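Local structure of putative nucleoprotein (Infectious salmon anemia virus, 4EWC) at residues A[73-78]-A[96-101]; A[183-188]-A[302-307]; A[334-339]-A[359-364]; A[350-355]-A[376-381]. The protein encapsidates the negative-strand viral RNA genome, shielding it from nucleases and forming the ribonucleoprotein that serves as template for transcription and replication. One frame throughout, in Å; residues are numbered along the deposited sequence.

Interaction 1: residues A[73-78]-A[96-101]; sequences KIRKFL and AAIERS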
loop_
_atom_site.group_PDB
_atom_site.type_symbol
_atom_site.label_atom_id
_atom_site.label_comp_id
_atom_site.label_asym_id
_atom_site.label_seq_id
_atom_site.Cartn_x
_atom_site.Cartn_y
_atom_site.Cartn_z
ATOM N N LYS A 73 20.525 -35.976 8.536
ATOM C CA LYS A 73 20.456 -37.269 9.203
ATOM C C LYS A 73 19.066 -37.529 9.784
ATOM O O LYS A 73 18.541 -38.637 9.679
ATOM C CB LYS A 73 21.530 -37.382 10.285
ATOM N N ILE A 74 18.457 -36.503 10.367
ATOM C CA ILE A 74 17.125 -36.654 10.943
ATOM C C ILE A 74 16.043 -36.786 9.873
ATOM O O ILE A 74 15.012 -37.422 10.104
ATOM C CB ILE A 74 16.773 -35.492 11.902
ATOM N N ARG A 75 16.267 -36.197 8.700
ATOM C CA ARG A 75 15.269 -36.284 7.634
ATOM C C ARG A 75 15.332 -37.637 6.931
ATOM O O ARG A 75 14.322 -38.138 6.457
ATOM C CB ARG A 75 15.408 -35.133 6.630
ATOM C CG ARG A 75 16.548 -35.262 5.646
ATOM C CD ARG A 75 16.464 -34.221 4.555
ATOM N NE ARG A 75 16.778 -32.878 5.032
ATOM C CZ ARG A 75 17.905 -32.229 4.763
ATOM N NH1 ARG A 75 18.845 -32.794 4.017
ATOM N NH2 ARG A 75 18.091 -31.007 5.243
ATOM N N LYS A 76 16.527 -38.221 6.887
ATOM C CA LYS A 76 16.727 -39.548 6.316
ATOM C C LYS A 76 16.121 -40.624 7.218
ATOM O O LYS A 76 15.527 -41.591 6.740
ATOM C CB LYS A 76 18.219 -39.822 6.106
ATOM N N PHE A 77 16.278 -40.446 8.527
ATOM C CA PHE A 77 15.742 -41.381 9.510
ATOM C C PHE A 77 14.223 -41.268 9.617
ATOM O O PHE A 77 13.529 -42.265 9.816
ATOM C CB PHE A 77 16.382 -41.144 10.881
ATOM N N LEU A 78 13.714 -40.049 9.490
ATOM C CA LEU A 78 12.277 -39.818 9.555
ATOM C C LEU A 78 11.572 -40.249 8.259
ATOM O O LEU A 78 10.398 -40.626 8.281
ATOM C CB LEU A 78 11.979 -38.349 9.882
ATOM N N ALA A 96 6.360 -30.647 5.033
ATOM C CA ALA A 96 6.510 -29.297 4.509
ATOM C C ALA A 96 7.794 -28.661 5.029
ATOM O O ALA A 96 8.596 -28.128 4.262
ATOM C CB ALA A 96 5.304 -28.452 4.878
ATOM N N ALA A 97 7.990 -28.737 6.340
ATOM C CA ALA A 97 9.178 -28.173 6.960
ATOM C C ALA A 97 10.438 -28.933 6.550
ATOM O O ALA A 97 11.548 -28.494 6.835
ATOM C CB ALA A 97 9.027 -28.146 8.472
ATOM N N ILE A 98 10.270 -30.064 5.875
ATOM C CA ILE A 98 11.422 -30.800 5.358
ATOM C C ILE A 98 11.677 -30.522 3.872
ATOM O O ILE A 98 12.818 -30.631 3.402
ATOM C CB ILE A 98 11.325 -32.325 5.622
ATOM C CG1 ILE A 98 12.685 -32.987 5.407
ATOM C CG2 ILE A 98 10.294 -32.966 4.730
ATOM C CD1 ILE A 98 13.817 -32.162 5.942
ATOM N N GLU A 99 10.626 -30.149 3.143
ATOM C CA GLU A 99 10.772 -29.737 1.745
ATOM C C GLU A 99 11.463 -28.380 1.699
ATOM O O GLU A 99 12.339 -28.147 0.873
ATOM C CB GLU A 99 9.413 -29.654 1.049
ATOM N N ARG A 100 11.051 -27.495 2.604
ATOM C CA ARG A 100 11.698 -26.208 2.794
ATOM C C ARG A 100 13.122 -26.365 3.331
ATOM O O ARG A 100 13.971 -25.508 3.098
ATOM C CB ARG A 100 10.879 -25.319 3.733
ATOM N N SER A 101 13.386 -27.454 4.046
ATOM C CA SER A 101 14.696 -27.652 4.664
ATOM C C SER A 101 15.747 -28.120 3.665
ATOM O O SER A 101 16.867 -27.598 3.633
ATOM C CB SER A 101 14.627 -28.620 5.856
ATOM O OG SER A 101 14.043 -28.006 6.993
#
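R75 and I98 mark the closest backbone approach of helix 72-80 to the start of helix 96-114, with their CA atoms 7.1 Å apart. From the first helix R75 supplies a long side chain, while I98 and S101, one turn apart on the second, receive it. The CD1 methyl of I98 does most of the touching: it lies 3.4 Å from R75 CB and 3.2 Å from R75 NE, at the rim of the guanidinium and near its plane. CB and CD of R75 lie against this methyl, and the bend at chi3 (72°) brings NE back to it as well. Farther on, R75 NH2 comes to 4.0 Å from S101 O, a proximity and not a bond. Its salt bridge goes instead to D105, farther along helix 96-114. S101 suits its place because its small hydroxyl folds back on its own helix, OG donating to A97 O, and also bonds with V70 N in the chain just before helix 72-80. Within this N-terminal domain, arginine thus does two jobs: its methylenes provide an apolar surface for isoleucine, while its charge travels past that residue to an acid. The direct contact is therefore mostly van der Waals, with the polar hold between the helices supplied from alongside.

Interaction 2: residues A[183-188]-A[302-307]; sequences ILALAD and SKYLRH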
loop_
_atom_site.group_PDB
_atom_site.type_symbol
_atom_site.label_atom_id
_atom_site.label_comp_id
_atom_site.label_asym_id
_atom_site.label_seq_id
_atom_site.Cartn_x
_atom_site.Cartn_y
_atom_site.Cartn_z
ATOM N N ILE A 183 16.569 -26.916 -15.882
ATOM C CA ILE A 183 17.239 -28.069 -16.460
ATOM C C ILE A 183 18.340 -27.621 -17.421
ATOM O O ILE A 183 19.413 -28.228 -17.498
ATOM C CB ILE A 183 16.239 -29.039 -17.122
ATOM C CG1 ILE A 183 16.888 -30.392 -17.361
ATOM C CG2 ILE A 183 15.676 -28.488 -18.398
ATOM C CD1 ILE A 183 17.228 -31.094 -16.080
ATOM N N LEU A 184 18.080 -26.531 -18.132
ATOM C CA LEU A 184 19.071 -25.979 -19.037
ATOM C C LEU A 184 20.302 -25.562 -18.258
ATOM O O LEU A 184 21.414 -25.946 -18.600
ATOM C CB LEU A 184 18.503 -24.785 -19.789
ATOM C CG LEU A 184 19.468 -23.997 -20.680
ATOM C CD1 LEU A 184 20.425 -24.894 -21.448
ATOM C CD2 LEU A 184 18.670 -23.162 -21.647
ATOM N N ALA A 185 20.086 -24.770 -17.212
ATOM C CA ALA A 185 21.173 -24.352 -16.335
ATOM C C ALA A 185 21.933 -25.578 -15.831
ATOM O O ALA A 185 23.165 -25.604 -15.822
ATOM C CB ALA A 185 20.641 -23.532 -15.175
ATOM N N LEU A 186 21.189 -26.601 -15.434
ATOM C CA LEU A 186 21.786 -27.869 -15.032
ATOM C C LEU A 186 22.676 -28.513 -16.114
ATOM O O LEU A 186 23.800 -28.916 -15.828
ATOM C CB LEU A 186 20.688 -28.846 -14.601
ATOM C CG LEU A 186 21.198 -30.178 -14.053
ATOM C CD1 LEU A 186 22.166 -29.945 -12.916
ATOM C CD2 LEU A 186 20.046 -31.033 -13.582
ATOM N N ALA A 187 22.170 -28.604 -17.345
ATOM C CA ALA A 187 22.929 -29.195 -18.452
ATOM C C ALA A 187 24.209 -28.416 -18.769
ATOM O O ALA A 187 25.278 -28.989 -18.981
ATOM C CB ALA A 187 22.060 -29.297 -19.699
ATOM N N ASP A 188 24.089 -27.099 -18.808
ATOM C CA ASP A 188 25.231 -26.239 -19.089
ATOM C C ASP A 188 26.325 -26.328 -18.010
ATOM O O ASP A 188 27.450 -25.918 -18.236
ATOM C CB ASP A 188 24.767 -24.795 -19.264
ATOM C CG ASP A 188 25.839 -23.911 -19.838
ATOM O OD1 ASP A 188 26.535 -24.349 -20.772
ATOM O OD2 ASP A 188 26.001 -22.771 -19.353
ATOM N N SER A 302 27.078 -20.113 -9.828
ATOM C CA SER A 302 28.302 -19.308 -9.776
ATOM C C SER A 302 29.028 -19.123 -11.113
ATOM O O SER A 302 29.674 -18.096 -11.323
ATOM C CB SER A 302 29.265 -19.869 -8.731
ATOM O OG SER A 302 29.912 -21.022 -9.217
ATOM N N LYS A 303 28.925 -20.105 -12.007
ATOM C CA LYS A 303 29.547 -19.999 -13.325
ATOM C C LYS A 303 29.013 -18.789 -14.096
ATOM O O LYS A 303 29.699 -18.233 -14.949
ATOM C CB LYS A 303 29.344 -21.281 -14.144
ATOM N N TYR A 304 27.790 -18.383 -13.778
ATOM C CA TYR A 304 27.156 -17.274 -14.457
ATOM C C TYR A 304 27.393 -15.954 -13.725
ATOM O O TYR A 304 27.586 -14.910 -14.366
ATOM C CB TYR A 304 25.652 -17.523 -14.591
ATOM C CG TYR A 304 25.286 -18.802 -15.298
ATOM C CD1 TYR A 304 25.973 -19.215 -16.436
ATOM C CD2 TYR A 304 24.234 -19.600 -14.831
ATOM C CE1 TYR A 304 25.625 -20.397 -17.102
ATOM C CE2 TYR A 304 23.885 -20.781 -15.483
ATOM C CZ TYR A 304 24.588 -21.170 -16.624
ATOM O OH TYR A 304 24.248 -22.327 -17.281
ATOM N N LEU A 305 27.367 -15.997 -12.395
ATOM C CA LEU A 305 27.453 -14.794 -11.574
ATOM C C LEU A 305 28.862 -14.214 -11.613
ATOM O O LEU A 305 29.058 -12.997 -11.470
ATOM C CB LEU A 305 27.043 -15.117 -10.128
ATOM C CG LEU A 305 26.568 -14.020 -9.175
ATOM C CD1 LEU A 305 25.312 -13.339 -9.690
ATOM C CD2 LEU A 305 26.310 -14.581 -7.771
ATOM N N ARG A 306 29.846 -15.090 -11.812
ATOM C CA ARG A 306 31.257 -14.693 -11.854
ATOM C C ARG A 306 31.447 -13.575 -12.854
ATOM O O ARG A 306 32.254 -12.663 -12.655
ATOM C CB ARG A 306 32.136 -15.898 -12.244
ATOM N N HIS A 307 30.671 -13.660 -13.933
ATOM C CA HIS A 307 30.704 -12.690 -15.024
ATOM C C HIS A 307 29.812 -11.479 -14.754
ATOM O O HIS A 307 29.995 -10.436 -15.366
ATOM C CB HIS A 307 30.231 -13.371 -16.309
ATOM C CG HIS A 307 31.100 -14.505 -16.750
ATOM N ND1 HIS A 307 32.144 -14.367 -17.649
ATOM C CD2 HIS A 307 31.084 -15.828 -16.419
ATOM C CE1 HIS A 307 32.719 -15.516 -17.848
ATOM N NE2 HIS A 307 32.104 -16.440 -17.117
#
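Y304 points its phenol at D188 so that ring and carboxylate are nearly coplanar, their planes only 9° apart. The hydroxyl donates to the acid, with Y304 OH 2.8 Å from D188 OD2, and the oxygen sits in the plane of the ring at its edge. The lone pair used is the anti one, directed away from OD1, which forms a salt bridge with R234 of helix 226-236. D188 CG stands anti to the backbone N (chi1 -168°), an orientation that carries the carboxylate out to the phenol. With Y304 on OD2 and R234 on OD1, both carboxylate oxygens have a partner, and the nearby arginine would be expected to favour the charged form. A185, one turn earlier on helix 174-188, adds a small apolar contact at the ring's edge, its CB lying 4.3 Å from Y304 CE2; a bare methyl suits this spot. Tyrosine fits because its length spans segments whose nearest CA atoms, A185 to Y304 and D188 to K303, are 9.5 Å apart, while its ring packs against N258, M261 and A262 of helix 253-269. Through this buried tyrosine and its shared aspartate, helices 302-305, 174-188 and 226-236 are tied together in the helical part of the nucleoprotein.

Interaction 3: residues A[334-339]-A[359-364]; sequences KIFSII and LKISDG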
loop_
_atom_site.group_PDB
_atom_site.type_symbol
_atom_site.label_atom_id
_atom_site.label_comp_id
_atom_site.label_asym_id
_atom_site.label_seq_id
_atom_site.Cartn_x
_atom_site.Cartn_y
_atom_site.Cartn_z
ATOM N N LYS A 334 44.832 -10.702 1.175
ATOM C CA LYS A 334 44.720 -10.284 -0.219
ATOM C C LYS A 334 43.282 -10.382 -0.715
ATOM O O LYS A 334 42.786 -9.481 -1.387
ATOM C CB LYS A 334 45.622 -11.140 -1.106
ATOM N N ILE A 335 42.623 -11.488 -0.385
ATOM C CA ILE A 335 41.237 -11.695 -0.761
ATOM C C ILE A 335 40.359 -10.582 -0.197
ATOM O O ILE A 335 39.591 -9.962 -0.927
ATOM C CB ILE A 335 40.745 -13.078 -0.296
ATOM C CG1 ILE A 335 41.595 -14.175 -0.935
ATOM C CG2 ILE A 335 39.269 -13.281 -0.638
ATOM C CD1 ILE A 335 41.200 -15.573 -0.511
ATOM N N PHE A 336 40.498 -10.324 1.099
ATOM C CA PHE A 336 39.795 -9.225 1.764
ATOM C C PHE A 336 39.878 -7.921 0.955
ATOM O O PHE A 336 38.883 -7.229 0.786
ATOM C CB PHE A 336 40.363 -9.022 3.166
ATOM C CG PHE A 336 39.537 -8.130 4.039
ATOM C CD1 PHE A 336 39.714 -6.758 4.015
ATOM C CD2 PHE A 336 38.604 -8.663 4.913
ATOM C CE1 PHE A 336 38.965 -5.926 4.835
ATOM C CE2 PHE A 336 37.843 -7.834 5.736
ATOM C CZ PHE A 336 38.026 -6.462 5.699
ATOM N N SER A 337 41.062 -7.601 0.443
ATOM C CA SER A 337 41.242 -6.411 -0.388
ATOM C C SER A 337 40.510 -6.507 -1.736
ATOM O O SER A 337 40.102 -5.496 -2.309
ATOM C CB SER A 337 42.730 -6.152 -0.634
ATOM O OG SER A 337 43.420 -5.989 0.585
ATOM N N ILE A 338 40.360 -7.723 -2.242
ATOM C CA ILE A 338 39.715 -7.925 -3.525
ATOM C C ILE A 338 38.220 -7.741 -3.394
ATOM O O ILE A 338 37.574 -7.150 -4.266
ATOM C CB ILE A 338 39.958 -9.333 -4.042
ATOM C CG1 ILE A 338 41.454 -9.562 -4.230
ATOM C CG2 ILE A 338 39.186 -9.564 -5.339
ATOM C CD1 ILE A 338 41.794 -10.975 -4.613
ATOM N N ILE A 339 37.679 -8.261 -2.299
ATOM C CA ILE A 339 36.266 -8.189 -2.057
ATOM C C ILE A 339 35.932 -6.766 -1.685
ATOM O O ILE A 339 34.901 -6.227 -2.108
ATOM C CB ILE A 339 35.826 -9.134 -0.932
ATOM C CG1 ILE A 339 36.283 -10.566 -1.206
ATOM C CG2 ILE A 339 34.313 -9.103 -0.774
ATOM C CD1 ILE A 339 35.656 -11.592 -0.258
ATOM N N LEU A 359 36.561 -0.552 6.750
ATOM C CA LEU A 359 36.703 -1.929 7.251
ATOM C C LEU A 359 38.112 -2.446 7.026
ATOM O O LEU A 359 38.614 -2.466 5.898
ATOM C CB LEU A 359 35.723 -2.884 6.595
ATOM C CG LEU A 359 34.251 -2.655 6.902
ATOM C CD1 LEU A 359 33.435 -3.291 5.802
ATOM C CD2 LEU A 359 33.878 -3.228 8.262
ATOM N N LYS A 360 38.746 -2.876 8.110
ATOM C CA LYS A 360 40.107 -3.366 8.030
ATOM C C LYS A 360 40.270 -4.683 8.766
ATOM O O LYS A 360 39.736 -4.875 9.869
ATOM C CB LYS A 360 41.067 -2.310 8.552
ATOM C CG LYS A 360 41.332 -1.232 7.527
ATOM C CD LYS A 360 41.729 0.080 8.163
ATOM C CE LYS A 360 42.040 1.088 7.081
ATOM N NZ LYS A 360 42.193 2.457 7.633
ATOM N N ILE A 361 41.017 -5.587 8.141
ATOM C CA ILE A 361 41.248 -6.924 8.678
ATOM C C ILE A 361 41.936 -6.888 10.045
ATOM O O ILE A 361 41.960 -7.880 10.770
ATOM C CB ILE A 361 42.099 -7.757 7.704
ATOM C CG1 ILE A 361 41.944 -9.255 7.981
ATOM C CG2 ILE A 361 43.552 -7.332 7.773
ATOM C CD1 ILE A 361 40.589 -9.818 7.607
ATOM N N SER A 362 42.486 -5.733 10.396
ATOM C CA SER A 362 43.165 -5.556 11.670
ATOM C C SER A 362 42.354 -4.695 12.637
ATOM O O SER A 362 42.864 -3.710 13.177
ATOM C CB SER A 362 44.535 -4.912 11.440
ATOM O OG SER A 362 44.415 -3.759 10.618
ATOM N N ASP A 363 41.095 -5.062 12.856
ATOM C CA ASP A 363 40.256 -4.354 13.820
ATOM C C ASP A 363 39.690 -5.332 14.838
ATOM O O ASP A 363 39.656 -6.541 14.597
ATOM C CB ASP A 363 39.110 -3.620 13.120
ATOM C CG ASP A 363 39.591 -2.492 12.228
ATOM O OD1 ASP A 363 40.532 -1.769 12.632
ATOM O OD2 ASP A 363 39.022 -2.329 11.123
ATOM N N GLY A 364 39.242 -4.805 15.974
ATOM C CA GLY A 364 38.637 -5.631 17.002
ATOM C C GLY A 364 37.327 -6.194 16.496
ATOM O O GLY A 364 36.811 -5.726 15.485
#
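F336 and I361 meet through two similar torsions: each has its CG or CG1 anti to the backbone N, at chi1 -168° for F336 and -160° for I361. The first sends the phenyl ring off helix 334-346 toward the 359-364 loop, and chi2 of F336 (-87°) sets the ring upright against its CA-CB stem. With the second, the isoleucine chain runs back over the ring, counter to the direction in which F336 reaches out. I361 CD1 ends 3.5 Å from F336 CD2, while I361 CA lies over one face of the ring. At the edge the partner is different: L359 O lies in the ring plane, 3.6 Å from F336 CE1, where the slightly positive C-H rim suits a carbonyl oxygen. L359 also adds an apolar touch, its CB being 4.3 Å from F336 CZ.

These residues belong to the helical bundle of the nucleoprotein, in which helix 350-358 follows helix 334-346 and the loop then leads to helix 369-381. Phenylalanine suits the junction because its flat ring can take backbone and side chain alike, and I324 of helix 315-326 and F368 pack on it as well. L359 turns its isobutyl group inward among M321, I371, M372 and L375, an apt use of leucine where a loop leaves the interior. The exposed side of the loop is more polar. There K360 N has a weak, doubtful hydrogen bond to D363 OD2, and D363 O is bonded to K325 NZ.

Interaction 4: residues A[350-355]-A[376-381]; sequences EEQRLL and CTSFLI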
loop_
_atom_site.group_PDB
_atom_site.type_symbol
_atom_site.label_atom_id
_atom_site.label_comp_id
_atom_site.label_asym_id
_atom_site.label_seq_id
_atom_site.Cartn_x
_atom_site.Cartn_y
_atom_site.Cartn_z
ATOM N N GLU A 350 29.105 8.328 -1.503
ATOM C CA GLU A 350 30.477 8.454 -1.011
ATOM C C GLU A 350 30.572 7.929 0.400
ATOM O O GLU A 350 31.566 7.320 0.789
ATOM C CB GLU A 350 30.929 9.911 -1.047
ATOM C CG GLU A 350 32.334 10.123 -0.497
ATOM C CD GLU A 350 33.404 9.538 -1.413
ATOM O OE1 GLU A 350 33.043 8.989 -2.473
ATOM O OE2 GLU A 350 34.598 9.630 -1.070
ATOM N N GLU A 351 29.519 8.194 1.161
ATOM C CA GLU A 351 29.426 7.736 2.532
ATOM C C GLU A 351 29.674 6.237 2.646
ATOM O O GLU A 351 30.405 5.788 3.511
ATOM C CB GLU A 351 28.049 8.078 3.086
ATOM C CG GLU A 351 27.722 7.414 4.415
ATOM C CD GLU A 351 28.511 7.978 5.564
ATOM O OE1 GLU A 351 28.648 9.224 5.651
ATOM O OE2 GLU A 351 28.995 7.179 6.399
ATOM N N GLN A 352 29.055 5.465 1.759
ATOM C CA GLN A 352 29.238 4.023 1.749
ATOM C C GLN A 352 30.654 3.630 1.315
ATOM O O GLN A 352 31.208 2.644 1.802
ATOM C CB GLN A 352 28.188 3.383 0.874
ATOM C CG GLN A 352 26.809 3.498 1.483
ATOM C CD GLN A 352 25.660 3.311 0.494
ATOM O OE1 GLN A 352 25.607 3.943 -0.560
ATOM N NE2 GLN A 352 24.720 2.448 0.855
ATOM N N ARG A 353 31.239 4.410 0.407
ATOM C CA ARG A 353 32.589 4.137 -0.090
ATOM C C ARG A 353 33.637 4.253 1.022
ATOM O O ARG A 353 34.446 3.347 1.202
ATOM C CB ARG A 353 32.946 5.040 -1.287
ATOM C CG ARG A 353 32.102 4.762 -2.515
ATOM C CD ARG A 353 32.621 5.447 -3.774
ATOM N NE ARG A 353 31.556 5.541 -4.769
ATOM C CZ ARG A 353 30.793 6.615 -4.955
ATOM N NH1 ARG A 353 31.009 7.713 -4.243
ATOM N NH2 ARG A 353 29.823 6.594 -5.864
ATOM N N LEU A 354 33.619 5.370 1.752
ATOM C CA LEU A 354 34.489 5.561 2.906
ATOM C C LEU A 354 34.236 4.470 3.921
ATOM O O LEU A 354 35.162 3.814 4.394
ATOM C CB LEU A 354 34.242 6.924 3.569
ATOM C CG LEU A 354 34.509 8.087 2.619
ATOM C CD1 LEU A 354 34.247 9.402 3.327
ATOM C CD2 LEU A 354 35.935 8.003 2.079
ATOM N N LEU A 355 32.964 4.292 4.250
ATOM C CA LEU A 355 32.536 3.294 5.229
ATOM C C LEU A 355 33.096 1.915 4.865
ATOM O O LEU A 355 33.697 1.236 5.700
ATOM C CB LEU A 355 31.010 3.290 5.307
ATOM C CG LEU A 355 30.265 3.040 6.609
ATOM C CD1 LEU A 355 30.899 3.714 7.810
ATOM C CD2 LEU A 355 28.821 3.513 6.448
ATOM N N CYS A 376 25.988 -2.242 6.220
ATOM C CA CYS A 376 24.791 -2.995 5.909
ATOM C C CYS A 376 23.548 -2.134 5.981
ATOM O O CYS A 376 22.727 -2.152 5.046
ATOM C CB CYS A 376 24.653 -4.187 6.857
ATOM S SG CYS A 376 25.910 -5.421 6.615
ATOM N N THR A 377 23.407 -1.387 7.079
ATOM C CA THR A 377 22.243 -0.523 7.266
ATOM C C THR A 377 22.175 0.529 6.164
ATOM O O THR A 377 21.096 0.817 5.647
ATOM C CB THR A 377 22.266 0.192 8.621
ATOM O OG1 THR A 377 22.187 -0.781 9.667
ATOM C CG2 THR A 377 21.096 1.152 8.738
ATOM N N SER A 378 23.328 1.084 5.799
ATOM C CA SER A 378 23.380 2.089 4.760
ATOM C C SER A 378 22.876 1.508 3.447
ATOM O O SER A 378 22.201 2.182 2.667
ATOM C CB SER A 378 24.803 2.647 4.595
ATOM O OG SER A 378 25.682 1.712 3.991
ATOM N N PHE A 379 23.195 0.242 3.228
ATOM C CA PHE A 379 22.802 -0.450 2.016
ATOM C C PHE A 379 21.288 -0.617 1.923
ATOM O O PHE A 379 20.748 -0.697 0.834
ATOM C CB PHE A 379 23.538 -1.780 1.914
ATOM C CG PHE A 379 24.847 -1.670 1.207
ATOM C CD1 PHE A 379 24.922 -1.001 -0.014
ATOM C CD2 PHE A 379 26.004 -2.212 1.745
ATOM C CE1 PHE A 379 26.132 -0.888 -0.694
ATOM C CE2 PHE A 379 27.222 -2.093 1.079
ATOM C CZ PHE A 379 27.290 -1.420 -0.144
ATOM N N LEU A 380 20.613 -0.645 3.066
ATOM C CA LEU A 380 19.160 -0.615 3.090
ATOM C C LEU A 380 18.620 0.757 2.704
ATOM O O LEU A 380 17.555 0.861 2.115
ATOM C CB LEU A 380 18.630 -0.955 4.480
ATOM C CG LEU A 380 19.029 -2.264 5.135
ATOM C CD1 LEU A 380 18.225 -2.373 6.409
ATOM C CD2 LEU A 380 18.799 -3.470 4.218
ATOM N N ILE A 381 19.339 1.804 3.083
ATOM C CA ILE A 381 18.991 3.152 2.667
ATOM C C ILE A 381 19.337 3.441 1.182
ATOM O O ILE A 381 18.524 3.999 0.438
ATOM C CB ILE A 381 19.700 4.196 3.553
ATOM C CG1 ILE A 381 19.266 4.049 5.014
ATOM C CG2 ILE A 381 19.434 5.625 3.045
ATOM C CD1 ILE A 381 20.235 4.719 5.993
#
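The F379 ring and the amide of Q352 meet at a slant: Q352 NE2 lies 3.6 Å from F379 CD1, neither squarely over the face nor at the edge. The amide sits between two antiparallel helices of the helical bundle, helix 350-358 and helix 369-381, whose segments run at 162° to one another with axes 10.3 Å apart. Q352 and S378 are the nearest pair of residues, and both are buried. Q352 CG lies 3.3 Å from S378 OG, and beyond it the extended chain carries NE2 past the serine, to which it makes a weak hydrogen bond (NE2 to OG 3.4 Å, 152° at the hydrogen). S378 O is also near NE2, but the angle there is too poor for a bond.

Glutamine suits this interior place because each end of its amide finds a partner: OE1 bonds with T349 OG1, and NE2 also with D382 O, just past the end of helix 369-381. Serine suits the facing position because its short side chain fits beside the Q352 chain and its hydroxyl, placed between the backbone N and carbonyl carbon (chi1 72°), is hydrogen-bonded to L375 O of its own helix. L355 adds a looser touch and is itself covered by L552 of helix 550-564. Near the end of helix 369-381, T377, L380 and I381 also pack against L537, N517 and I533 of the second subunit, so the helix has neighbours in both subunits of the assembly. Within helix 350-358, away from the facing helix, R353 NH1 forms a salt bridge to E350 OE1 at 3.0 Å, the oxygen lying in the guanidinium plane.

Interactions 3 and 4 belong to one helical bundle and alternate along the chain, their centres 17 Å apart: 334-339 meets the loop that follows helix 350-358, and 350-355 meets the helix that follows the loop. Interaction 4 is wholly buried, and its polar atoms find partners inside, whereas interaction 3 combines a buried aromatic with exposed loop residues and relies on apolar packing and a carbonyl at the ring edge. Interactions 1 and 2 are each partly buried and use other helices. Interaction 1, in the N-terminal domain, lays an arginine stem across a methyl; interaction 2, about 17 Å away at the nearest atoms, depends on a phenol-carboxylate bond. Both are supplemented by an arginine-aspartate salt bridge.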